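Local coordinates for uncharacterized protein (Bacteroides thetaiotaomicron, PDB 4QNI), which is of unknown function but, as a two-domain predicted lipoprotein of a gut Bacteroides, probably serves as an auxiliary nutrient-binding protein, at residues 85-91 / 225-231; 131-135 / 230-234; 203-209 / 221-225. All coordinates share one frame; numbering follows the deposited sequence.

Contact 1. Residues 85-91 / 225-231; sequences YATRTEL and EDYTDRR
Arg-230 closes on the backbone carbonyl of Glu-90 with one edge of its guanidinium group: NH2 donates to Glu-90 O over 3.0 Å, and NH1 adds a weak bond to the same oxygen. The C=O...N angle at Glu-90 O is 168°, so NH2 lies almost straight ahead of the carbonyl, although the oxygen sits 21° out of the guanidinium plane. Arg-231 contributes a third, weak bond to this oxygen, NH1 to Glu-90 O at 3.4 Å. Two cationic groups thus converge on one carbonyl, which probably polarises it.

Leu-91 wedges its methyls among polar and apolar groups of the loop. With chi1 at -60° its CG stands beside the backbone N, anti to the carbonyl carbon, and the branch runs into the opposite loop: Leu-91 CD2 lies 3.3 Å from Asp-226 O and meets the edge of the Arg-230 guanidinium in its plane, 3.4 Å from NH1. Leu-91 CG also packs on Thr-228 CG2 at 3.9 Å. Glu-90 packs against that threonine, Glu-90 CB to Thr-228 CB at 3.7 Å.

Second-shell bonds fix these groups. The main partner of Arg-230 is Ser-133 O, that of Arg-231 is the carboxylate of Glu-134, and Lys-135 NZ binds both Leu-91 O and Tyr-85 OH. A water accepts a weak bond from Arg-231 NH2 and donates to Thr-89 O. Tyr-281 of the second subunit meets the Tyr-227 ring edge-to-face, placing this loop-to-loop joint beside a subunit interface.

A type II' turn from Tyr-85 to Arg-88 follows helix 74-85, Ala-86 leaving helical geometry with positive phi, and leads through the short 3-10 segment 89-91 toward strand 93-95; against it sits the type I turn 227-230 in the loop between strands 215-219 and 234-240.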
loop_
_atom_site.group_PDB
_atom_site.type_symbol
_atom_site.label_atom_id
_atom_site.label_comp_id
_atom_site.label_asym_id
_atom_site.label_seq_id
_atom_site.Cartn_x
_atom_site.Cartn_y
_atom_site.Cartn_z
ATOM N N TYR A 85 19.709 -12.097 -5.882
ATOM C CA TYR A 85 20.869 -12.580 -5.139
ATOM C C TYR A 85 22.228 -12.060 -5.633
ATOM O O TYR A 85 23.241 -12.353 -4.994
ATOM C CB TYR A 85 20.868 -14.119 -5.164
ATOM C CG TYR A 85 19.604 -14.724 -4.583
ATOM C CD1 TYR A 85 19.325 -14.632 -3.221
ATOM C CD2 TYR A 85 18.682 -15.376 -5.395
ATOM C CE1 TYR A 85 18.159 -15.173 -2.683
ATOM C CE2 TYR A 85 17.517 -15.926 -4.866
ATOM C CZ TYR A 85 17.264 -15.829 -3.507
ATOM O OH TYR A 85 16.124 -16.373 -2.969
ATOM N N ALA A 86 22.257 -11.326 -6.759
ATOM C CA ALA A 86 23.477 -10.792 -7.370
ATOM C C ALA A 86 24.576 -11.884 -7.507
ATOM O O ALA A 86 24.324 -12.902 -8.143
ATOM C CB ALA A 86 23.990 -9.583 -6.583
ATOM N N THR A 87 25.746 -11.683 -6.882
ATOM C CA THR A 87 26.935 -12.545 -6.932
ATOM C C THR A 87 26.751 -13.897 -6.194
ATOM O O THR A 87 27.451 -14.866 -6.523
ATOM C CB THR A 87 28.144 -11.787 -6.318
ATOM O OG1 THR A 87 28.081 -10.393 -6.647
ATOM C CG2 THR A 87 29.481 -12.350 -6.773
ATOM N N ARG A 88 25.849 -13.957 -5.193
ATOM C CA ARG A 88 25.624 -15.155 -4.391
ATOM C C ARG A 88 24.864 -16.231 -5.177
ATOM O O ARG A 88 23.712 -16.519 -4.872
ATOM C CB ARG A 88 24.898 -14.796 -3.089
ATOM C CG ARG A 88 25.795 -14.106 -2.069
ATOM C CD ARG A 88 25.099 -14.013 -0.726
ATOM N NE ARG A 88 24.000 -13.045 -0.770
ATOM C CZ ARG A 88 23.084 -12.898 0.178
ATOM N NH1 ARG A 88 23.108 -13.665 1.264
ATOM N NH2 ARG A 88 22.129 -11.986 0.048
ATOM N N THR A 89 25.545 -16.862 -6.152
ATOM C CA THR A 89 25.003 -17.893 -7.063
ATOM C C THR A 89 24.581 -19.189 -6.329
ATOM O O THR A 89 23.777 -19.978 -6.856
ATOM C CB THR A 89 26.029 -18.218 -8.147
ATOM O OG1 THR A 89 27.239 -18.663 -7.520
ATOM C CG2 THR A 89 26.301 -17.021 -9.084
ATOM N N GLU A 90 25.116 -19.388 -5.108
ATOM C CA GLU A 90 24.807 -20.536 -4.263
ATOM C C GLU A 90 23.330 -20.482 -3.786
ATOM O O GLU A 90 22.775 -21.501 -3.385
ATOM C CB GLU A 90 25.769 -20.596 -3.059
ATOM C CG GLU A 90 27.250 -20.571 -3.418
ATOM C CD GLU A 90 28.018 -19.269 -3.203
ATOM O OE1 GLU A 90 27.429 -18.167 -3.333
ATOM O OE2 GLU A 90 29.240 -19.362 -2.943
ATOM N N LEU A 91 22.700 -19.296 -3.870
ATOM C CA LEU A 91 21.321 -19.052 -3.456
ATOM C C LEU A 91 20.354 -18.977 -4.623
ATOM O O LEU A 91 19.157 -18.809 -4.393
ATOM C CB LEU A 91 21.259 -17.723 -2.670
ATOM C CG LEU A 91 22.106 -17.628 -1.399
ATOM C CD1 LEU A 91 21.866 -16.315 -0.707
ATOM C CD2 LEU A 91 21.806 -18.765 -0.448
ATOM N N GLU A 225 17.439 -22.192 3.838
ATOM C CA GLU A 225 17.529 -21.986 2.395
ATOM C C GLU A 225 18.379 -20.789 1.966
ATOM O O GLU A 225 18.821 -20.750 0.814
ATOM C CB GLU A 225 16.121 -21.742 1.870
ATOM C CG GLU A 225 15.762 -22.577 0.687
ATOM C CD GLU A 225 14.300 -22.414 0.346
ATOM O OE1 GLU A 225 13.909 -21.305 -0.077
ATOM O OE2 GLU A 225 13.548 -23.407 0.469
ATOM N N ASP A 226 18.521 -19.765 2.828
ATOM C CA ASP A 226 19.263 -18.577 2.430
ATOM C C ASP A 226 20.750 -18.636 2.868
ATOM O O ASP A 226 21.482 -17.680 2.641
ATOM C CB ASP A 226 18.542 -17.289 2.866
ATOM C CG ASP A 226 17.250 -17.022 2.093
ATOM O OD1 ASP A 226 17.116 -17.527 0.944
ATOM O OD2 ASP A 226 16.381 -16.309 2.626
ATOM N N TYR A 227 21.213 -19.808 3.347
ATOM C CA TYR A 227 22.622 -20.085 3.663
ATOM C C TYR A 227 23.300 -20.560 2.391
ATOM O O TYR A 227 22.838 -21.524 1.770
ATOM C CB TYR A 227 22.752 -21.161 4.773
ATOM C CG TYR A 227 22.555 -20.643 6.183
ATOM C CD1 TYR A 227 21.377 -19.997 6.554
ATOM C CD2 TYR A 227 23.547 -20.806 7.154
ATOM C CE1 TYR A 227 21.206 -19.487 7.840
ATOM C CE2 TYR A 227 23.367 -20.341 8.460
ATOM C CZ TYR A 227 22.197 -19.675 8.795
ATOM O OH TYR A 227 21.999 -19.201 10.064
ATOM N N THR A 228 24.417 -19.920 2.005
ATOM C CA THR A 228 25.140 -20.315 0.794
ATOM C C THR A 228 25.765 -21.705 0.984
ATOM O O THR A 228 25.979 -22.406 0.002
ATOM C CB THR A 228 26.199 -19.266 0.396
ATOM O OG1 THR A 228 27.214 -19.223 1.393
ATOM C CG2 THR A 228 25.618 -17.871 0.161
ATOM N N ASP A 229 26.038 -22.104 2.242
ATOM C CA ASP A 229 26.642 -23.414 2.611
ATOM C C ASP A 229 25.602 -24.503 3.047
ATOM O O ASP A 229 26.030 -25.563 3.520
ATOM C CB ASP A 229 27.722 -23.238 3.721
ATOM C CG ASP A 229 27.325 -22.440 4.957
ATOM O OD1 ASP A 229 26.228 -21.840 4.950
ATOM O OD2 ASP A 229 28.137 -22.397 5.930
ATOM N N ARG A 230 24.271 -24.262 2.833
ATOM C CA ARG A 230 23.116 -25.167 3.084
ATOM C C ARG A 230 23.438 -26.655 3.000
ATOM O O ARG A 230 23.130 -27.431 3.912
ATOM C CB ARG A 230 22.041 -24.990 1.962
ATOM C CG ARG A 230 21.211 -23.770 1.972
ATOM C CD ARG A 230 20.023 -23.849 1.038
ATOM N NE ARG A 230 20.288 -24.175 -0.362
ATOM C CZ ARG A 230 20.682 -23.301 -1.286
ATOM N NH1 ARG A 230 20.971 -22.052 -0.951
ATOM N NH2 ARG A 230 20.855 -23.689 -2.537
ATOM N N ARG A 231 23.940 -27.050 1.798
ATOM C CA ARG A 231 24.163 -28.421 1.319
ATOM C C ARG A 231 25.060 -29.245 2.258
ATOM O O ARG A 231 24.948 -30.474 2.287
ATOM C CB ARG A 231 24.716 -28.394 -0.122
ATOM C CG ARG A 231 23.751 -27.737 -1.137
ATOM C CD ARG A 231 24.454 -27.413 -2.447
ATOM N NE ARG A 231 23.593 -26.814 -3.473
ATOM C CZ ARG A 231 23.360 -25.504 -3.612
ATOM N NH1 ARG A 231 23.845 -24.636 -2.729
ATOM N NH2 ARG A 231 22.598 -25.058 -4.612
HETATM O O HOH W 1 23.032 -22.650 -6.905
#

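Contact 2. Residues 131-135 / 230-234; sequences DMSEK and RRKYK. With EDO (1,2-ethanediol), chain G.
Ser-133 lies at the close-packed middle of this contact, its backbone oxygen gripped by Arg-230 and its CB set 3.8 Å from Arg-231 CG. Lys-234 CD passes 3.3 Å from Ser-133 OG. Arg-230 NH2 donates to Ser-133 O over 2.9 Å, and NE adds a weak bond to the same atom. Since NH2 also holds Glu-90 O, this one nitrogen ties two separate loops together. Lys-135 CD lies over one face of the Arg-230 guanidinium, toward its rim and 4.2 Å from Arg-230 CZ, the two side chains crossing at about a right angle; Lys-135 NZ turns to Leu-91 O and Tyr-85 OH.

Arg-231 takes Glu-134 side-on. Arg-231 NH2 reaches Glu-134 OE1 at 3.0 Å and Arg-231 NE reaches Glu-134 OE2 at 3.1 Å, with N-H...O angles of 167° and 171°. Both oxygens lie in the guanidinium plane, but the two flat groups are turned 47° apart, and the nitrogens meet the carboxylate oxygens from above its plane. The chain of Arg-231 is extended from CG to NE, which carries its charge out to Glu-134. A leucine in its place would probably leave the Glu-134 carboxylate without its paired donors and free to turn.

The solvent-facing side is at the end of Lys-234, a partly exposed residue with Phe-217 as cation-pi partner. Its NZ forms a salt bridge with Asp-131 OD1, an oxygen of uncertain position, and donates to O1 of a 1,2-ethanediol, probably from the crystallisation liquor.

Asp-131 OD1 with Ser-133 N fits an Asx turn, subject to the same doubt, opening the type I turn 131-134. This turn, between strands 118-126 and 135-142, is clamped to the loop entering strand 234-240 by the Arg-231/Glu-134 salt bridge and the Arg-230 bonds, a polar joint between the DUF4973 and BT_3044-like C-terminal regions.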
loop_
_atom_site.group_PDB
_atom_site.type_symbol
_atom_site.label_atom_id
_atom_site.label_comp_id
_atom_site.label_asym_id
_atom_site.label_seq_id
_atom_site.Cartn_x
_atom_site.Cartn_y
_atom_site.Cartn_z
ATOM N N ASP A 131 17.244 -33.436 -5.483
ATOM C CA ASP A 131 17.916 -32.824 -4.355
ATOM C C ASP A 131 17.249 -31.473 -4.180
ATOM O O ASP A 131 17.458 -30.563 -4.987
ATOM C CB ASP A 131 19.439 -32.704 -4.600
ATOM C CG ASP A 131 20.223 -32.256 -3.366
ATOM O OD1 ASP A 131 19.611 -31.652 -2.450
ATOM O OD2 ASP A 131 21.429 -32.544 -3.292
HETATM N N MSE A 132 16.391 -31.360 -3.171
HETATM C CA MSE A 132 15.617 -30.146 -2.922
HETATM C C MSE A 132 16.476 -28.995 -2.351
HETATM O O MSE A 132 15.966 -27.873 -2.200
HETATM C CB MSE A 132 14.391 -30.448 -2.050
HETATM C CG MSE A 132 13.312 -31.249 -2.801
HETATM SE SE MSE A 132 12.532 -30.220 -4.291
HETATM C CE MSE A 132 11.562 -28.912 -3.272
ATOM N N SER A 133 17.793 -29.252 -2.144
ATOM C CA SER A 133 18.816 -28.272 -1.731
ATOM C C SER A 133 18.954 -27.213 -2.799
ATOM O O SER A 133 19.272 -26.063 -2.512
ATOM C CB SER A 133 20.160 -28.957 -1.535
ATOM O OG SER A 133 20.322 -29.141 -0.149
ATOM N N GLU A 134 18.746 -27.634 -4.048
ATOM C CA GLU A 134 18.675 -26.770 -5.215
ATOM C C GLU A 134 17.303 -26.191 -5.153
ATOM O O GLU A 134 16.341 -26.929 -4.914
ATOM C CB GLU A 134 18.888 -27.580 -6.519
ATOM C CG GLU A 134 20.072 -28.530 -6.529
ATOM C CD GLU A 134 21.443 -27.903 -6.376
ATOM O OE1 GLU A 134 21.657 -26.778 -6.885
ATOM O OE2 GLU A 134 22.301 -28.536 -5.720
ATOM N N LYS A 135 17.172 -24.892 -5.284
ATOM C CA LYS A 135 15.840 -24.281 -5.170
ATOM C C LYS A 135 15.197 -24.389 -6.561
ATOM O O LYS A 135 15.175 -23.419 -7.320
ATOM C CB LYS A 135 15.994 -22.835 -4.646
ATOM C CG LYS A 135 16.625 -22.752 -3.229
ATOM C CD LYS A 135 17.318 -21.402 -2.920
ATOM C CE LYS A 135 16.421 -20.187 -3.042
ATOM N NZ LYS A 135 17.081 -18.981 -2.469
ATOM N N ARG A 230 24.271 -24.262 2.833
ATOM C CA ARG A 230 23.116 -25.167 3.084
ATOM C C ARG A 230 23.438 -26.655 3.000
ATOM O O ARG A 230 23.130 -27.431 3.912
ATOM C CB ARG A 230 22.041 -24.990 1.962
ATOM C CG ARG A 230 21.211 -23.770 1.972
ATOM C CD ARG A 230 20.023 -23.849 1.038
ATOM N NE ARG A 230 20.288 -24.175 -0.362
ATOM C CZ ARG A 230 20.682 -23.301 -1.286
ATOM N NH1 ARG A 230 20.971 -22.052 -0.951
ATOM N NH2 ARG A 230 20.855 -23.689 -2.537
ATOM N N ARG A 231 23.940 -27.050 1.798
ATOM C CA ARG A 231 24.163 -28.421 1.319
ATOM C C ARG A 231 25.060 -29.245 2.258
ATOM O O ARG A 231 24.948 -30.474 2.287
ATOM C CB ARG A 231 24.716 -28.394 -0.122
ATOM C CG ARG A 231 23.751 -27.737 -1.137
ATOM C CD ARG A 231 24.454 -27.413 -2.447
ATOM N NE ARG A 231 23.593 -26.814 -3.473
ATOM C CZ ARG A 231 23.360 -25.504 -3.612
ATOM N NH1 ARG A 231 23.845 -24.636 -2.729
ATOM N NH2 ARG A 231 22.598 -25.058 -4.612
ATOM N N LYS A 232 25.902 -28.572 3.051
ATOM C CA LYS A 232 26.765 -29.216 4.039
ATOM C C LYS A 232 25.957 -29.625 5.296
ATOM O O LYS A 232 26.459 -30.400 6.108
ATOM C CB LYS A 232 27.904 -28.241 4.450
ATOM C CG LYS A 232 29.283 -28.532 3.859
ATOM C CD LYS A 232 30.392 -27.586 4.409
ATOM C CE LYS A 232 31.022 -28.031 5.727
ATOM N NZ LYS A 232 32.296 -27.310 6.030
ATOM N N TYR A 233 24.717 -29.105 5.456
ATOM C CA TYR A 233 23.926 -29.306 6.676
ATOM C C TYR A 233 22.523 -29.963 6.485
ATOM O O TYR A 233 21.571 -29.551 7.160
ATOM C CB TYR A 233 23.785 -27.943 7.374
ATOM C CG TYR A 233 25.133 -27.315 7.658
ATOM C CD1 TYR A 233 25.918 -27.752 8.726
ATOM C CD2 TYR A 233 25.653 -26.320 6.829
ATOM C CE1 TYR A 233 27.170 -27.203 8.974
ATOM C CE2 TYR A 233 26.910 -25.764 7.069
ATOM C CZ TYR A 233 27.666 -26.215 8.138
ATOM O OH TYR A 233 28.911 -25.688 8.381
ATOM N N LYS A 234 22.416 -31.038 5.666
ATOM C CA LYS A 234 21.120 -31.723 5.489
ATOM C C LYS A 234 20.909 -32.846 6.518
ATOM O O LYS A 234 21.710 -33.787 6.607
ATOM C CB LYS A 234 20.954 -32.281 4.070
ATOM C CG LYS A 234 20.955 -31.185 3.005
ATOM C CD LYS A 234 21.269 -31.745 1.634
ATOM C CE LYS A 234 20.057 -32.319 0.945
ATOM N NZ LYS A 234 20.471 -33.068 -0.255
HETATM C C1 EDO G . 18.676 -35.890 -0.773
HETATM O O1 EDO G . 18.065 -34.612 -0.892
HETATM C C2 EDO G . 18.431 -36.731 -2.046
HETATM O O2 EDO G . 19.348 -36.344 -3.064
#

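Contact 3. Residues 203-209 / 221-225; sequences KSSIRGY and GIVDE. With EDO (1,2-ethanediol), chain D.
Lys-203 lays its aliphatic chain over the backbone of Gly-221 and Ile-222, with CD 3.6 Å from Gly-221 O and CG 4.0 Å from Ile-222 CA. Bends at chi2, chi3 and chi4 then curl the chain so that NZ forms a salt bridge with Asp-224 OD2 at 2.8 Å. The amine meets the anti side of the carboxylate, 21° out of its plane. The other oxygen, Asp-224 OD1, accepts from Asp-226 N, which helps fix the rotation of the group.

A second polar cluster gathers on Glu-225 OE2. Tyr-209 OH donates to Glu-225 OE2 over 2.6 Å from the anti side, and Arg-207 NH1 donates to the same oxygen at 2.9 Å from the syn side; both approach from the same face of the carboxylate plane. The guanidinium keeps the oxygen close to its own plane, yet the two flat groups are 44° apart. Arg-207 CG, anti to its amide nitrogen at chi1 -175°, lies over one face of the Tyr-209 ring, toward its rim and 3.5 Å above it. Arg-164 adds a further salt bridge to OE2, and Asp-174 takes the NE of Arg-207. The two arginines, with the Tyr-209 hydroxyl, are likely to favour an ionised Glu-225.

A 1,2-ethanediol, probably from the crystallisation liquor, lies with C1 over one face of the Arg-207 guanidinium, toward its rim, and shares a hydrogen bond between its O2 and Ser-205 OG.

Strand 205-210 belongs to the ten-stranded antiparallel sheet and pairs with strand 215-219. Segment 221-225 continues beyond that partner and returns across the side chains of strand 205-210, a loop fastened by salt bridges over a sheet of the C-terminal domain.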
loop_
_atom_site.group_PDB
_atom_site.type_symbol
_atom_site.label_atom_id
_atom_site.label_comp_id
_atom_site.label_asym_id
_atom_site.label_seq_id
_atom_site.Cartn_x
_atom_site.Cartn_y
_atom_site.Cartn_z
ATOM N N LYS A 203 13.968 -20.842 15.521
ATOM C CA LYS A 203 13.537 -20.787 14.133
ATOM C C LYS A 203 12.047 -21.028 14.172
ATOM O O LYS A 203 11.646 -22.150 14.475
ATOM C CB LYS A 203 14.250 -21.879 13.304
ATOM C CG LYS A 203 15.542 -21.452 12.639
ATOM C CD LYS A 203 15.718 -22.153 11.293
ATOM C CE LYS A 203 15.131 -21.367 10.141
ATOM N NZ LYS A 203 15.889 -20.103 9.889
ATOM N N SER A 204 11.223 -20.006 13.935
ATOM C CA SER A 204 9.762 -20.176 14.000
ATOM C C SER A 204 9.224 -21.124 12.906
ATOM O O SER A 204 8.195 -21.765 13.108
ATOM C CB SER A 204 9.052 -18.825 13.905
ATOM O OG SER A 204 9.181 -18.270 12.604
ATOM N N SER A 205 9.898 -21.177 11.754
ATOM C CA SER A 205 9.506 -22.001 10.618
ATOM C C SER A 205 10.677 -22.869 10.137
ATOM O O SER A 205 11.776 -22.367 9.925
ATOM C CB SER A 205 8.983 -21.124 9.485
ATOM O OG SER A 205 8.660 -21.919 8.360
ATOM N N ILE A 206 10.443 -24.189 10.007
ATOM C CA ILE A 206 11.455 -25.144 9.565
ATOM C C ILE A 206 10.875 -25.884 8.388
ATOM O O ILE A 206 9.879 -26.593 8.534
ATOM C CB ILE A 206 11.903 -26.098 10.723
ATOM C CG1 ILE A 206 12.558 -25.304 11.881
ATOM C CG2 ILE A 206 12.847 -27.201 10.185
ATOM C CD1 ILE A 206 12.613 -26.043 13.152
ATOM N N ARG A 207 11.497 -25.729 7.227
ATOM C CA ARG A 207 11.013 -26.371 6.018
ATOM C C ARG A 207 11.509 -27.813 5.943
ATOM O O ARG A 207 12.721 -28.060 6.020
ATOM C CB ARG A 207 11.458 -25.557 4.774
ATOM C CG ARG A 207 10.878 -26.106 3.472
ATOM C CD ARG A 207 10.937 -25.077 2.381
ATOM N NE ARG A 207 9.956 -24.035 2.645
ATOM C CZ ARG A 207 9.979 -22.832 2.100
ATOM N NH1 ARG A 207 10.961 -22.486 1.277
ATOM N NH2 ARG A 207 9.029 -21.953 2.387
ATOM N N GLY A 208 10.555 -28.727 5.753
ATOM C CA GLY A 208 10.777 -30.159 5.593
ATOM C C GLY A 208 10.631 -30.451 4.118
ATOM O O GLY A 208 9.538 -30.303 3.577
ATOM N N TYR A 209 11.737 -30.791 3.443
ATOM C CA TYR A 209 11.761 -31.050 2.000
ATOM C C TYR A 209 11.626 -32.503 1.690
ATOM O O TYR A 209 12.256 -33.320 2.350
ATOM C CB TYR A 209 13.093 -30.571 1.406
ATOM C CG TYR A 209 13.406 -29.126 1.662
ATOM C CD1 TYR A 209 14.049 -28.727 2.831
ATOM C CD2 TYR A 209 13.097 -28.151 0.718
ATOM C CE1 TYR A 209 14.364 -27.387 3.059
ATOM C CE2 TYR A 209 13.462 -26.825 0.910
ATOM C CZ TYR A 209 14.095 -26.448 2.080
ATOM O OH TYR A 209 14.375 -25.126 2.282
ATOM N N GLY A 221 19.680 -27.438 12.463
ATOM C CA GLY A 221 19.325 -26.330 13.337
ATOM C C GLY A 221 18.847 -25.038 12.698
ATOM O O GLY A 221 17.767 -24.980 12.105
ATOM N N ILE A 222 19.658 -23.980 12.846
ATOM C CA ILE A 222 19.354 -22.615 12.388
ATOM C C ILE A 222 19.659 -22.401 10.915
ATOM O O ILE A 222 19.266 -21.366 10.365
ATOM C CB ILE A 222 20.072 -21.564 13.255
ATOM C CG1 ILE A 222 21.593 -21.794 13.259
ATOM C CG2 ILE A 222 19.488 -21.579 14.662
ATOM C CD1 ILE A 222 22.304 -20.700 13.708
ATOM N N VAL A 223 20.352 -23.364 10.271
ATOM C CA VAL A 223 20.650 -23.282 8.835
ATOM C C VAL A 223 19.320 -23.334 8.082
ATOM O O VAL A 223 18.394 -24.030 8.504
ATOM C CB VAL A 223 21.616 -24.410 8.374
ATOM C CG1 VAL A 223 21.929 -24.317 6.873
ATOM C CG2 VAL A 223 22.901 -24.409 9.190
ATOM N N ASP A 224 19.207 -22.559 7.014
ATOM C CA ASP A 224 18.012 -22.539 6.175
ATOM C C ASP A 224 18.435 -22.306 4.726
ATOM O O ASP A 224 19.636 -22.270 4.429
ATOM C CB ASP A 224 16.948 -21.513 6.663
ATOM C CG ASP A 224 17.334 -20.032 6.609
ATOM O OD1 ASP A 224 18.135 -19.649 5.720
ATOM O OD2 ASP A 224 16.791 -19.249 7.422
ATOM N N GLU A 225 17.439 -22.192 3.838
ATOM C CA GLU A 225 17.529 -21.986 2.395
ATOM C C GLU A 225 18.379 -20.789 1.966
ATOM O O GLU A 225 18.821 -20.750 0.814
ATOM C CB GLU A 225 16.121 -21.742 1.870
ATOM C CG GLU A 225 15.762 -22.577 0.687
ATOM C CD GLU A 225 14.300 -22.414 0.346
ATOM O OE1 GLU A 225 13.909 -21.305 -0.077
ATOM O OE2 GLU A 225 13.548 -23.407 0.469
HETATM C C1 EDO D . 12.565 -21.468 4.262
HETATM O O1 EDO D . 13.660 -22.269 4.743
HETATM C C2 EDO D . 11.682 -20.865 5.411
HETATM O O2 EDO D . 10.808 -21.824 6.023
#

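In the fold
The three contacts hang on one loop, the connection between strands 215-219 and 234-240. Contacts 1 and 2 share Arg-230 and Arg-231 and have centres about 10 Å apart; Lys-135 of contact 2 joins them further, its NZ lying 2.8 Å from Leu-91 O of contact 1. Contact 3 shares Glu-225 with contact 1, their centres about 15 Å apart. The centres of contacts 2 and 3 are about 11 Å apart, and Met-132 CB packs 3.7 Å from Tyr-209 CB between them. Contacts 1 and 2 connect the two family regions, whereas contact 3 anchors the loop within the C-terminal one. Ethanediol molecules adjoin contacts 2 and 3, but no functional site is established there.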